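Long-range contact in aspartate semialdehyde dehydrogenase (PDB 4WOJ), which probably catalyses the NADPH-dependent reductive dephosphorylation of L-aspartyl-4-phosphate to L-aspartate-semialdehyde, a step in lysine, methionine and threonine biosynthesis: residues D62-I74 / Y83-W96. Sequence-based numbering, arbitrary orientation.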
loop_
_atom_site.group_PDB
_atom_site.type_symbol
_atom_site.label_atom_id
_atom_site.label_comp_id
_atom_site.label_asym_id
_atom_site.label_seq_id
_atom_site.Cartn_x
_atom_site.Cartn_y
_atom_site.Cartn_z
ATOM N N ASP B 62 24.328 -17.806 -29.214
ATOM C CA ASP B 62 24.031 -16.375 -29.412
ATOM C C ASP B 62 22.517 -16.099 -29.440
ATOM O O ASP B 62 21.780 -16.670 -30.256
ATOM C CB ASP B 62 24.697 -15.908 -30.721
ATOM C CG ASP B 62 24.524 -14.404 -31.017
ATOM O OD1 ASP B 62 24.009 -13.614 -30.180
ATOM O OD2 ASP B 62 24.945 -14.018 -32.131
ATOM N N ALA B 63 22.075 -15.230 -28.526
ATOM C CA ALA B 63 20.654 -14.868 -28.398
ATOM C C ALA B 63 20.110 -14.295 -29.697
ATOM O O ALA B 63 18.986 -14.585 -30.088
ATOM C CB ALA B 63 20.467 -13.876 -27.263
ATOM N N TYR B 64 20.936 -13.498 -30.364
ATOM C CA TYR B 64 20.552 -12.800 -31.599
ATOM C C TYR B 64 20.833 -13.584 -32.878
ATOM O O TYR B 64 20.435 -13.170 -33.970
ATOM C CB TYR B 64 21.215 -11.421 -31.651
ATOM C CG TYR B 64 20.677 -10.520 -30.572
ATOM C CD1 TYR B 64 19.443 -9.880 -30.721
ATOM C CD2 TYR B 64 21.366 -10.352 -29.377
ATOM C CE1 TYR B 64 18.927 -9.087 -29.709
ATOM C CE2 TYR B 64 20.864 -9.558 -28.369
ATOM C CZ TYR B 64 19.651 -8.927 -28.533
ATOM O OH TYR B 64 19.168 -8.133 -27.509
ATOM N N SER B 65 21.510 -14.717 -32.760
ATOM C CA SER B 65 21.714 -15.540 -33.947
ATOM C C SER B 65 20.410 -16.217 -34.272
ATOM O O SER B 65 19.917 -17.031 -33.486
ATOM C CB SER B 65 22.791 -16.596 -33.768
ATOM O OG SER B 65 22.595 -17.640 -34.710
ATOM N N ILE B 66 19.893 -15.900 -35.450
ATOM C CA ILE B 66 18.605 -16.410 -35.923
ATOM C C ILE B 66 18.671 -17.872 -36.377
ATOM O O ILE B 66 17.651 -18.561 -36.436
ATOM C CB ILE B 66 18.086 -15.553 -37.095
ATOM C CG1 ILE B 66 17.916 -14.095 -36.650
ATOM C CG2 ILE B 66 16.782 -16.116 -37.656
ATOM C CD1 ILE B 66 16.923 -13.893 -35.516
ATOM N N ASP B 67 19.862 -18.333 -36.727
ATOM C CA ASP B 67 20.017 -19.707 -37.203
ATOM C C ASP B 67 19.969 -20.660 -36.032
ATOM O O ASP B 67 19.299 -21.670 -36.077
ATOM C CB ASP B 67 21.338 -19.896 -37.965
ATOM C CG ASP B 67 21.200 -19.636 -39.455
ATOM O OD1 ASP B 67 20.473 -18.688 -39.834
ATOM O OD2 ASP B 67 21.828 -20.380 -40.243
ATOM N N GLN B 68 20.724 -20.321 -34.999
ATOM C CA GLN B 68 20.875 -21.175 -33.818
ATOM C C GLN B 68 19.545 -21.306 -33.098
ATOM O O GLN B 68 19.160 -22.402 -32.709
ATOM C CB GLN B 68 21.967 -20.618 -32.887
ATOM C CG GLN B 68 23.370 -20.666 -33.509
ATOM C CD GLN B 68 24.506 -20.360 -32.522
ATOM O OE1 GLN B 68 24.616 -19.255 -31.966
ATOM N NE2 GLN B 68 25.363 -21.333 -32.325
ATOM N N LEU B 69 18.838 -20.185 -32.947
ATOM C CA LEU B 69 17.496 -20.180 -32.340
ATOM C C LEU B 69 16.524 -21.067 -33.130
ATOM O O LEU B 69 15.761 -21.826 -32.549
ATOM C CB LEU B 69 16.926 -18.758 -32.282
ATOM C CG LEU B 69 17.524 -17.756 -31.298
ATOM C CD1 LEU B 69 16.973 -16.375 -31.603
ATOM C CD2 LEU B 69 17.213 -18.146 -29.865
ATOM N N SER B 70 16.598 -20.976 -34.451
ATOM C CA SER B 70 15.731 -21.745 -35.364
ATOM C C SER B 70 15.715 -23.255 -35.159
ATOM O O SER B 70 14.717 -23.916 -35.432
ATOM C CB SER B 70 16.137 -21.492 -36.813
ATOM O OG SER B 70 16.018 -20.117 -37.139
ATOM N N SER B 71 16.817 -23.812 -34.698
ATOM C CA SER B 71 16.901 -25.270 -34.498
ATOM C C SER B 71 16.185 -25.749 -33.224
ATOM O O SER B 71 15.845 -26.926 -33.130
ATOM C CB SER B 71 18.359 -25.701 -34.437
ATOM O OG SER B 71 19.059 -24.795 -33.603
ATOM N N MET B 72 15.970 -24.852 -32.254
ATOM C CA MET B 72 15.212 -25.205 -31.041
ATOM C C MET B 72 13.741 -25.472 -31.404
ATOM O O MET B 72 13.159 -24.791 -32.226
ATOM C CB MET B 72 15.281 -24.109 -29.981
ATOM C CG MET B 72 16.678 -23.734 -29.498
ATOM S SD MET B 72 17.497 -25.015 -28.512
ATOM C CE MET B 72 18.531 -25.706 -29.805
ATOM N N ASP B 73 13.186 -26.519 -30.807
ATOM C CA ASP B 73 11.783 -26.848 -30.915
ATOM C C ASP B 73 10.895 -25.863 -30.129
ATOM O O ASP B 73 9.713 -25.629 -30.470
ATOM C CB ASP B 73 11.566 -28.252 -30.391
ATOM C CG ASP B 73 12.191 -29.289 -31.283
ATOM O OD1 ASP B 73 11.640 -29.484 -32.392
ATOM O OD2 ASP B 73 13.252 -29.876 -30.904
ATOM N N ILE B 74 11.497 -25.320 -29.075
ATOM C CA ILE B 74 10.839 -24.466 -28.120
ATOM C C ILE B 74 11.856 -23.476 -27.582
ATOM O O ILE B 74 12.957 -23.853 -27.182
ATOM C CB ILE B 74 10.281 -25.269 -26.919
ATOM C CG1 ILE B 74 9.269 -26.327 -27.378
ATOM C CG2 ILE B 74 9.627 -24.328 -25.897
ATOM C CD1 ILE B 74 8.637 -27.105 -26.231
ATOM N N TYR B 83 13.608 -7.384 -26.592
ATOM C CA TYR B 83 14.189 -8.564 -27.211
ATOM C C TYR B 83 13.149 -9.320 -27.977
ATOM O O TYR B 83 13.414 -9.828 -29.052
ATOM C CB TYR B 83 14.809 -9.480 -26.153
ATOM C CG TYR B 83 15.411 -10.759 -26.723
ATOM C CD1 TYR B 83 16.717 -10.793 -27.179
ATOM C CD2 TYR B 83 14.673 -11.936 -26.785
ATOM C CE1 TYR B 83 17.271 -11.961 -27.680
ATOM C CE2 TYR B 83 15.214 -13.106 -27.293
ATOM C CZ TYR B 83 16.509 -13.117 -27.738
ATOM O OH TYR B 83 17.066 -14.280 -28.234
ATOM N N THR B 84 11.960 -9.431 -27.424
ATOM C CA THR B 84 10.892 -10.101 -28.151
ATOM C C THR B 84 10.587 -9.316 -29.411
ATOM O O THR B 84 10.281 -9.884 -30.446
ATOM C CB THR B 84 9.617 -10.212 -27.310
ATOM O OG1 THR B 84 9.929 -10.868 -26.075
ATOM C CG2 THR B 84 8.544 -10.995 -28.057
ATOM N N LYS B 85 10.680 -8.000 -29.298
ATOM C CA LYS B 85 10.433 -7.114 -30.423
ATOM C C LYS B 85 11.453 -7.218 -31.524
ATOM O O LYS B 85 11.112 -7.212 -32.704
ATOM C CB LYS B 85 10.354 -5.681 -29.949
ATOM C CG LYS B 85 8.917 -5.211 -29.905
ATOM C CD LYS B 85 8.863 -3.700 -29.794
ATOM C CE LYS B 85 8.448 -3.279 -28.387
ATOM N NZ LYS B 85 9.304 -2.183 -27.867
ATOM N N GLU B 86 12.710 -7.337 -31.141
ATOM C CA GLU B 86 13.762 -7.485 -32.120
ATOM C C GLU B 86 13.593 -8.803 -32.854
ATOM O O GLU B 86 13.759 -8.887 -34.059
ATOM C CB GLU B 86 15.114 -7.470 -31.399
ATOM C CG GLU B 86 16.310 -7.945 -32.220
ATOM C CD GLU B 86 17.166 -6.795 -32.688
ATOM O OE1 GLU B 86 17.372 -5.851 -31.892
ATOM O OE2 GLU B 86 17.616 -6.830 -33.854
ATOM N N ILE B 87 13.243 -9.842 -32.118
ATOM C CA ILE B 87 13.608 -11.178 -32.571
ATOM C C ILE B 87 12.505 -12.120 -32.898
ATOM O O ILE B 87 12.706 -12.998 -33.734
ATOM C CB ILE B 87 14.515 -11.880 -31.554
ATOM C CG1 ILE B 87 15.948 -11.542 -31.897
ATOM C CG2 ILE B 87 14.355 -13.391 -31.635
ATOM C CD1 ILE B 87 16.859 -11.538 -30.711
ATOM N N HIS B 88 11.377 -11.993 -32.216
ATOM C CA HIS B 88 10.312 -12.947 -32.428
ATOM C C HIS B 88 9.808 -12.898 -33.877
ATOM O O HIS B 88 9.591 -13.947 -34.485
ATOM C CB HIS B 88 9.195 -12.709 -31.420
ATOM C CG HIS B 88 7.958 -13.498 -31.686
ATOM N ND1 HIS B 88 6.904 -12.986 -32.404
ATOM C CD2 HIS B 88 7.596 -14.753 -31.322
ATOM C CE1 HIS B 88 5.950 -13.900 -32.493
ATOM N NE2 HIS B 88 6.350 -14.984 -31.846
ATOM N N HIS B 89 9.649 -11.697 -34.423
ATOM C CA HIS B 89 9.127 -11.543 -35.787
ATOM C C HIS B 89 10.096 -12.087 -36.843
ATOM O O HIS B 89 9.660 -12.721 -37.815
ATOM C CB HIS B 89 8.762 -10.086 -36.090
ATOM C CG HIS B 89 9.943 -9.171 -36.172
ATOM N ND1 HIS B 89 10.573 -8.662 -35.054
ATOM C CD2 HIS B 89 10.613 -8.679 -37.242
ATOM C CE1 HIS B 89 11.571 -7.883 -35.435
ATOM N NE2 HIS B 89 11.618 -7.880 -36.755
ATOM N N LYS B 90 11.389 -11.848 -36.638
ATOM C CA LYS B 90 12.443 -12.409 -37.510
ATOM C C LYS B 90 12.394 -13.933 -37.627
ATOM O O LYS B 90 12.631 -14.485 -38.701
ATOM C CB LYS B 90 13.835 -12.028 -37.009
ATOM C CG LYS B 90 14.202 -10.564 -37.183
ATOM C CD LYS B 90 15.655 -10.326 -36.783
ATOM C CE LYS B 90 15.936 -8.902 -36.318
ATOM N NZ LYS B 90 15.228 -7.822 -37.068
ATOM N N LEU B 91 12.107 -14.599 -36.513
ATOM C CA LEU B 91 11.957 -16.048 -36.491
ATOM C C LEU B 91 10.752 -16.524 -37.284
ATOM O O LEU B 91 10.847 -17.503 -38.014
ATOM C CB LEU B 91 11.848 -16.569 -35.057
ATOM C CG LEU B 91 13.122 -16.430 -34.220
ATOM C CD1 LEU B 91 12.825 -16.631 -32.742
ATOM C CD2 LEU B 91 14.191 -17.410 -34.690
ATOM N N ARG B 92 9.610 -15.870 -37.122
ATOM C CA ARG B 92 8.413 -16.315 -37.857
ATOM C C ARG B 92 8.588 -15.981 -39.341
ATOM O O ARG B 92 8.304 -16.804 -40.204
ATOM C CB ARG B 92 7.120 -15.702 -37.300
ATOM C CG ARG B 92 6.771 -16.079 -35.863
ATOM C CD ARG B 92 6.390 -17.538 -35.701
ATOM N NE ARG B 92 6.052 -17.826 -34.303
ATOM C CZ ARG B 92 6.313 -18.968 -33.660
ATOM N NH1 ARG B 92 6.912 -19.984 -34.281
ATOM N NH2 ARG B 92 5.974 -19.104 -32.378
ATOM N N GLU B 93 9.094 -14.775 -39.604
ATOM C CA GLU B 93 9.510 -14.330 -40.954
ATOM C C GLU B 93 10.503 -15.289 -41.614
ATOM O O GLU B 93 10.509 -15.442 -42.829
ATOM C CB GLU B 93 10.167 -12.942 -40.895
ATOM C CG GLU B 93 9.206 -11.759 -40.780
ATOM C CD GLU B 93 9.944 -10.430 -40.685
ATOM O OE1 GLU B 93 11.197 -10.457 -40.549
ATOM O OE2 GLU B 93 9.290 -9.362 -40.755
ATOM N N ALA B 94 11.353 -15.904 -40.799
ATOM C CA ALA B 94 12.329 -16.894 -41.272
ATOM C C ALA B 94 11.810 -18.333 -41.213
ATOM O O ALA B 94 12.609 -19.256 -41.173
ATOM C CB ALA B 94 13.624 -16.765 -40.484
ATOM N N GLY B 95 10.483 -18.513 -41.187
ATOM C CA GLY B 95 9.838 -19.838 -41.291
ATOM C C GLY B 95 9.619 -20.660 -40.014
ATOM O O GLY B 95 8.775 -21.572 -40.003
ATOM N N TRP B 96 10.355 -20.345 -38.942
ATOM C CA TRP B 96 10.363 -21.159 -37.707
ATOM C C TRP B 96 8.951 -21.344 -37.133
ATOM O O TRP B 96 8.325 -20.371 -36.806
ATOM C CB TRP B 96 11.239 -20.482 -36.649
ATOM C CG TRP B 96 11.399 -21.228 -35.358
ATOM C CD1 TRP B 96 12.087 -22.392 -35.174
ATOM C CD2 TRP B 96 10.913 -20.840 -34.056
ATOM N NE1 TRP B 96 12.057 -22.758 -33.847
ATOM C CE2 TRP B 96 11.336 -21.831 -33.140
ATOM C CE3 TRP B 96 10.156 -19.758 -33.577
ATOM C CZ2 TRP B 96 11.025 -21.774 -31.768
ATOM C CZ3 TRP B 96 9.849 -19.699 -32.214
ATOM C CH2 TRP B 96 10.289 -20.704 -31.324
#
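Trp96 NE1 donates its N-H to Met72 O at 2.8 Å, almost in line with the carbonyl and within the indole plane, so this edge of the ring is fixed against the turn after helix 66-70. At the other end of the contact Tyr83 OH donates to Ala63 O over 2.7 Å, coming in from above the carbonyl plane. With CG anti to the backbone N (chi1 179°), the Tyr83 ring reaches across from its helix, and its CE1 edge also lies over one face of Tyr64. The two rings form an offset edge-to-face pair, centroids 5.3 Å apart and planes at 66°. Glu86 meets Tyr64 with its methylene, CG lying at the ring edge 3.8 Å from Tyr64 CE1.

Between these ends the packing is aliphatic. Leu91 CD2 sits 3.9 Å from Leu69 CB and also touches Ile66 CG2, while Leu69 CD1 packs against Ile87 CG2. Farther out, Ile66 CD1 lies across the Lys90 chain, 3.9 Å from its CB.

Behind this layer, Ser65 OG caps helix 66-70 by accepting from Gln68 N, and a Schellman motif, Gly95 at C-prime, ends helix 81-93, its weak Trp96 N to Leu91 O bond placing Trp96 directly after the turn. Arg92 NH1 holds Trp96 O, and Arg92 NH2 forms a salt bridge with Asp135. Leu69, Leu91 and Trp96 all rest on Leu75 of strand 74-77. The helices before and after that strand, crossing at -69° over the same side of it, are part of the Rossmann-type NAD-binding domain, here away from the predicted catalytic residues.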